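Local coordinates for mandelate racemase/muconate lactonizing enzyme (Roseovarius nubinhibens, PDB 2QDD), which is of uncharacterised function but belongs to the enolase superfamily, whose magnesium-dependent members include mandelate racemase and muconate lactonizing enzyme, at residues D217-P222 with V236-M241; I240-C245 with R258-G263. All blocks are in the same frame, centred on the assembly; numbering follows the deposited sequence.

Contact 1: D217-P222 with V236-M241; sequences DWIEQP and VANPIM
Asn-238 ND2 is gripped by two backbone carbonyls. It donates to Asp-217 O at 2.8 Å and also bonds Ala-215 O. The bond to Asp-217 O lies in the carbonyl plane and close to the plane of the amide, so the amide is held against turning. Beside it, Asn-238 CB lies 3.7 Å from Ile-219 CG1. Further along, the backbones pair as parallel strands. Ile-219 N bonds Pro-239 O, and Ile-219 O receives Met-241 N. Gln-221 N then reaches Met-241 O at 2.7 Å. This is a beta-alpha-beta unit of the barrel domain of the enolase superfamily, with helix 226-233 joining strands 218-220 and 240-242.

The indole of Trp-218 is clamped from both faces. Pro-239 CB makes a CH-pi contact over one face, 3.9 Å from the centroid of the Trp-218 six-membered ring. Met-241 CE sits over the opposite face, 3.5 Å from the same centroid and 5° off the normal. Met-241 CG leaves anti to the backbone N (chi1 169°), and bends at chi2 and chi3 bring the methyl back over the ring. Met-241 SD stands farther off in a Met-aromatic contact. At the ring edge, Trp-218 CZ3 meets Ile-240 O at 3.4 Å. A serine in place of the indole would probably open a gap between Pro-239 and Met-241 and leave the methionine methyl free to turn. Ala-204 of the second subunit also packs on the tryptophan and the proline.

Glu-220, a magnesium ligand in a structure of this protein, runs out extended, and its CG touches Met-241 CG at 3.8 Å. No metal is bound to this chain in the model; here Glu-220 OE1 forms a salt bridge with Lys-265.

Contact 2: I240-C245 with R258-G263; sequences IMLDEC and RGACEG
Glu-262 curls its side chain back to Ile-240 N, and its own backbone N takes Ile-240 O. The bend at chi2 (86°) brings Glu-262 OE1 to Ile-240 N at 3.0 Å, and the N-H meets the oxygen nearly along its C-O axis. The other carboxylate oxygen, OE2, faces the second subunit, where His-231 and Arg-235 of that subunit bind it.

Cys-261 points at the neighbouring strand, with its CB 3.3 Å from Ile-240 O. Its sulfur lies alongside the end of Leu-242, SG to CD1 3.8 Å, while Leu-242 CG rests 3.7 Å from Cys-261 CB. Here the loop after helix 249-258, which ends in a Schellman motif at Gly-259, enters the next parallel strand of the barrel. Met-241 and Gly-263 form the bridge. Leu-242 N bonds Gly-263 O at 3.0 Å. Gly-263 has no side chain, and this leaves room for the bent end of Met-241: a beta carbon there would probably come too close to Met-241 CE. Directly after Leu-242 come Asp-243 and Glu-244, both magnesium ligands in a structure of this protein.

From the N terminus, the chain runs through strand 218-220 and helix 226-233 to strand 240-242, where contact 1 closes the loop. It then continues through helix 249-258 to strand 263-266, and contact 2 closes this second loop. The loops follow one another; they neither nest nor cross. Ile-240 and Met-241 belong to both contacts: strand 240-242 lies between strands 218-220 and 263-266 in the parallel barrel sheet. The contacts also meet at the magnesium-site end: Gln-221 OE1 of contact 1 lies 2.8 Å from Asp-243 N of contact 2, a probable hydrogen bond. Both contacts reach the second subunit.

Contact 1: D217-P222 with V236-M241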
loop_
_atom_site.group_PDB
_atom_site.type_symbol
_atom_site.label_atom_id
_atom_site.label_comp_id
_atom_site.label_asym_id
_atom_site.label_seq_id
_atom_site.Cartn_x
_atom_site.Cartn_y
_atom_site.Cartn_z
ATOM N N ASP A 217 -13.131 -16.111 21.495
ATOM C CA ASP A 217 -11.995 -16.210 22.411
ATOM C C ASP A 217 -10.672 -16.064 21.669
ATOM O O ASP A 217 -10.615 -16.285 20.456
ATOM C CB ASP A 217 -12.037 -17.542 23.158
ATOM C CG ASP A 217 -13.393 -17.821 23.760
ATOM O OD1 ASP A 217 -14.205 -18.491 23.094
ATOM O OD2 ASP A 217 -13.655 -17.351 24.889
ATOM N N TRP A 218 -9.628 -15.682 22.411
ATOM C CA TRP A 218 -8.235 -15.697 21.950
ATOM C C TRP A 218 -7.857 -16.949 21.170
ATOM O O TRP A 218 -8.176 -18.066 21.578
ATOM C CB TRP A 218 -7.289 -15.603 23.141
ATOM C CG TRP A 218 -7.044 -14.223 23.673
ATOM C CD1 TRP A 218 -7.472 -13.721 24.868
ATOM C CD2 TRP A 218 -6.272 -13.186 23.055
ATOM N NE1 TRP A 218 -7.035 -12.431 25.026
ATOM C CE2 TRP A 218 -6.291 -12.078 23.932
ATOM C CE3 TRP A 218 -5.574 -13.081 21.846
ATOM C CZ2 TRP A 218 -5.634 -10.884 23.640
ATOM C CZ3 TRP A 218 -4.927 -11.887 21.551
ATOM C CH2 TRP A 218 -4.966 -10.803 22.442
ATOM N N ILE A 219 -7.174 -16.748 20.046
ATOM C CA ILE A 219 -6.535 -17.837 19.316
ATOM C C ILE A 219 -5.036 -17.610 19.331
ATOM O O ILE A 219 -4.549 -16.584 18.842
ATOM C CB ILE A 219 -7.030 -17.929 17.844
ATOM C CG1 ILE A 219 -8.561 -18.012 17.771
ATOM C CG2 ILE A 219 -6.369 -19.109 17.118
ATOM C CD1 ILE A 219 -9.198 -19.161 18.563
ATOM N N GLU A 220 -4.310 -18.564 19.903
ATOM C CA GLU A 220 -2.866 -18.445 20.027
ATOM C C GLU A 220 -2.182 -19.145 18.865
ATOM O O GLU A 220 -2.401 -20.342 18.635
ATOM C CB GLU A 220 -2.384 -18.995 21.369
ATOM C CG GLU A 220 -0.932 -18.667 21.696
ATOM C CD GLU A 220 -0.397 -19.459 22.885
ATOM O OE1 GLU A 220 -1.165 -19.696 23.847
ATOM O OE2 GLU A 220 0.797 -19.840 22.857
ATOM N N GLN A 221 -1.379 -18.364 18.136
ATOM C CA GLN A 221 -0.471 -18.824 17.079
ATOM C C GLN A 221 -1.003 -19.984 16.219
ATOM O O GLN A 221 -0.551 -21.127 16.357
ATOM C CB GLN A 221 0.931 -19.098 17.650
ATOM C CG GLN A 221 2.012 -19.390 16.606
ATOM C CD GLN A 221 2.758 -18.174 16.133
ATOM O OE1 GLN A 221 3.185 -17.345 16.927
ATOM N NE2 GLN A 221 2.956 -18.078 14.822
ATOM N N PRO A 222 -1.990 -19.697 15.345
ATOM C CA PRO A 222 -2.625 -20.791 14.610
ATOM C C PRO A 222 -1.695 -21.448 13.579
ATOM O O PRO A 222 -1.801 -22.649 13.335
ATOM C CB PRO A 222 -3.835 -20.120 13.944
ATOM C CG PRO A 222 -3.478 -18.681 13.844
ATOM C CD PRO A 222 -2.560 -18.379 14.995
ATOM N N VAL A 236 -10.675 -13.653 9.577
ATOM C CA VAL A 236 -11.460 -14.189 10.705
ATOM C C VAL A 236 -11.769 -13.090 11.737
ATOM O O VAL A 236 -11.256 -11.974 11.629
ATOM C CB VAL A 236 -10.757 -15.418 11.392
ATOM C CG1 VAL A 236 -10.366 -16.480 10.362
ATOM C CG2 VAL A 236 -9.536 -14.992 12.189
ATOM N N ALA A 237 -12.592 -13.415 12.734
ATOM C CA ALA A 237 -13.136 -12.420 13.666
ATOM C C ALA A 237 -12.578 -12.478 15.103
ATOM O O ALA A 237 -12.946 -11.647 15.941
ATOM C CB ALA A 237 -14.654 -12.495 13.676
ATOM N N ASN A 238 -11.698 -13.446 15.374
ATOM C CA ASN A 238 -11.113 -13.668 16.709
ATOM C C ASN A 238 -9.881 -12.806 16.952
ATOM O O ASN A 238 -9.148 -12.515 16.003
ATOM C CB ASN A 238 -10.667 -15.127 16.849
ATOM C CG ASN A 238 -11.823 -16.091 16.900
ATOM O OD1 ASN A 238 -12.465 -16.350 15.887
ATOM N ND2 ASN A 238 -12.085 -16.643 18.082
ATOM N N PRO A 239 -9.625 -12.424 18.226
ATOM C CA PRO A 239 -8.312 -11.907 18.629
ATOM C C PRO A 239 -7.188 -12.930 18.426
ATOM O O PRO A 239 -7.349 -14.100 18.771
ATOM C CB PRO A 239 -8.486 -11.620 20.135
ATOM C CG PRO A 239 -9.939 -11.496 20.349
ATOM C CD PRO A 239 -10.565 -12.448 19.363
ATOM N N ILE A 240 -6.066 -12.481 17.866
ATOM C CA ILE A 240 -4.941 -13.369 17.581
ATOM C C ILE A 240 -3.750 -13.046 18.479
ATOM O O ILE A 240 -3.314 -11.895 18.570
ATOM C CB ILE A 240 -4.576 -13.399 16.058
ATOM C CG1 ILE A 240 -5.433 -14.441 15.338
ATOM C CG2 ILE A 240 -3.103 -13.753 15.819
ATOM C CD1 ILE A 240 -6.517 -13.852 14.488
ATOM N N MET A 241 -3.258 -14.079 19.161
ATOM C CA MET A 241 -2.087 -14.001 20.029
ATOM C C MET A 241 -0.916 -14.673 19.314
ATOM O O MET A 241 -1.012 -15.835 18.917
ATOM C CB MET A 241 -2.397 -14.717 21.351
ATOM C CG MET A 241 -1.215 -14.970 22.287
ATOM S SD MET A 241 -0.887 -13.689 23.499
ATOM C CE MET A 241 -2.525 -13.175 24.039
#

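Contact 2: I240-C245 with R258-G263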
loop_
_atom_site.group_PDB
_atom_site.type_symbol
_atom_site.label_atom_id
_atom_site.label_comp_id
_atom_site.label_asym_id
_atom_site.label_seq_id
_atom_site.Cartn_x
_atom_site.Cartn_y
_atom_site.Cartn_z
ATOM N N ILE A 240 -6.066 -12.481 17.866
ATOM C CA ILE A 240 -4.941 -13.369 17.581
ATOM C C ILE A 240 -3.750 -13.046 18.479
ATOM O O ILE A 240 -3.314 -11.895 18.570
ATOM C CB ILE A 240 -4.576 -13.399 16.058
ATOM C CG1 ILE A 240 -5.433 -14.441 15.338
ATOM C CG2 ILE A 240 -3.103 -13.753 15.819
ATOM C CD1 ILE A 240 -6.517 -13.852 14.488
ATOM N N MET A 241 -3.258 -14.079 19.161
ATOM C CA MET A 241 -2.087 -14.001 20.029
ATOM C C MET A 241 -0.916 -14.673 19.314
ATOM O O MET A 241 -1.012 -15.835 18.917
ATOM C CB MET A 241 -2.397 -14.717 21.351
ATOM C CG MET A 241 -1.215 -14.970 22.287
ATOM S SD MET A 241 -0.887 -13.689 23.499
ATOM C CE MET A 241 -2.525 -13.175 24.039
ATOM N N LEU A 242 0.179 -13.940 19.135
ATOM C CA LEU A 242 1.389 -14.521 18.553
ATOM C C LEU A 242 2.399 -14.907 19.621
ATOM O O LEU A 242 2.363 -14.371 20.725
ATOM C CB LEU A 242 2.026 -13.565 17.550
ATOM C CG LEU A 242 1.204 -13.229 16.306
ATOM C CD1 LEU A 242 1.997 -12.285 15.442
ATOM C CD2 LEU A 242 0.810 -14.470 15.521
ATOM N N ASP A 243 3.292 -15.840 19.283
ATOM C CA ASP A 243 4.221 -16.440 20.247
ATOM C C ASP A 243 5.500 -16.908 19.546
ATOM O O ASP A 243 6.487 -16.177 19.502
ATOM C CB ASP A 243 3.532 -17.586 21.016
ATOM C CG ASP A 243 4.409 -18.191 22.130
ATOM O OD1 ASP A 243 5.448 -17.602 22.503
ATOM O OD2 ASP A 243 4.042 -19.271 22.641
ATOM N N GLU A 244 5.473 -18.112 18.983
ATOM C CA GLU A 244 6.698 -18.817 18.586
ATOM C C GLU A 244 7.419 -18.233 17.369
ATOM O O GLU A 244 8.610 -18.477 17.192
ATOM C CB GLU A 244 6.416 -20.304 18.369
ATOM C CG GLU A 244 6.070 -21.065 19.653
ATOM C CD GLU A 244 4.571 -21.142 19.916
ATOM O OE1 GLU A 244 3.802 -20.435 19.232
ATOM O OE2 GLU A 244 4.155 -21.911 20.808
ATOM N N CYS A 245 6.706 -17.465 16.542
ATOM C CA CYS A 245 7.304 -16.851 15.352
ATOM C C CYS A 245 8.111 -15.588 15.654
ATOM O O CYS A 245 8.749 -15.030 14.762
ATOM C CB CYS A 245 6.253 -16.584 14.263
ATOM S SG CYS A 245 4.880 -15.492 14.739
ATOM N N ARG A 258 1.962 -4.945 10.194
ATOM C CA ARG A 258 1.024 -5.752 9.405
ATOM C C ARG A 258 -0.372 -5.806 10.028
ATOM O O ARG A 258 -1.324 -6.213 9.369
ATOM C CB ARG A 258 1.539 -7.185 9.237
ATOM C CG ARG A 258 2.727 -7.349 8.314
ATOM C CD ARG A 258 3.445 -8.653 8.628
ATOM N NE ARG A 258 4.308 -9.103 7.537
ATOM C CZ ARG A 258 3.913 -9.881 6.532
ATOM N NH1 ARG A 258 4.781 -10.232 5.593
ATOM N NH2 ARG A 258 2.655 -10.305 6.457
ATOM N N GLY A 259 -0.486 -5.416 11.297
ATOM C CA GLY A 259 -1.724 -5.594 12.068
ATOM C C GLY A 259 -2.078 -7.048 12.342
ATOM O O GLY A 259 -3.250 -7.420 12.337
ATOM N N ALA A 260 -1.057 -7.862 12.605
ATOM C CA ALA A 260 -1.176 -9.317 12.605
ATOM C C ALA A 260 -1.788 -9.877 13.881
ATOM O O ALA A 260 -2.217 -11.031 13.906
ATOM C CB ALA A 260 0.179 -9.948 12.379
ATOM N N CYS A 261 -1.807 -9.069 14.940
ATOM C CA CYS A 261 -2.147 -9.553 16.275
ATOM C C CYS A 261 -2.670 -8.449 17.191
ATOM O O CYS A 261 -2.502 -7.263 16.910
ATOM C CB CYS A 261 -0.957 -10.285 16.914
ATOM S SG CYS A 261 0.493 -9.285 17.260
ATOM N N GLU A 262 -3.313 -8.860 18.278
ATOM C CA GLU A 262 -3.742 -7.951 19.338
ATOM C C GLU A 262 -3.019 -8.275 20.654
ATOM O O GLU A 262 -3.200 -7.599 21.675
ATOM C CB GLU A 262 -5.257 -8.062 19.535
ATOM C CG GLU A 262 -6.095 -7.411 18.437
ATOM C CD GLU A 262 -6.349 -8.325 17.247
ATOM O OE1 GLU A 262 -6.182 -9.559 17.363
ATOM O OE2 GLU A 262 -6.719 -7.802 16.181
ATOM N N GLY A 263 -2.213 -9.327 20.614
ATOM C CA GLY A 263 -1.445 -9.757 21.765
ATOM C C GLY A 263 -0.247 -10.583 21.362
ATOM O O GLY A 263 -0.250 -11.222 20.300
#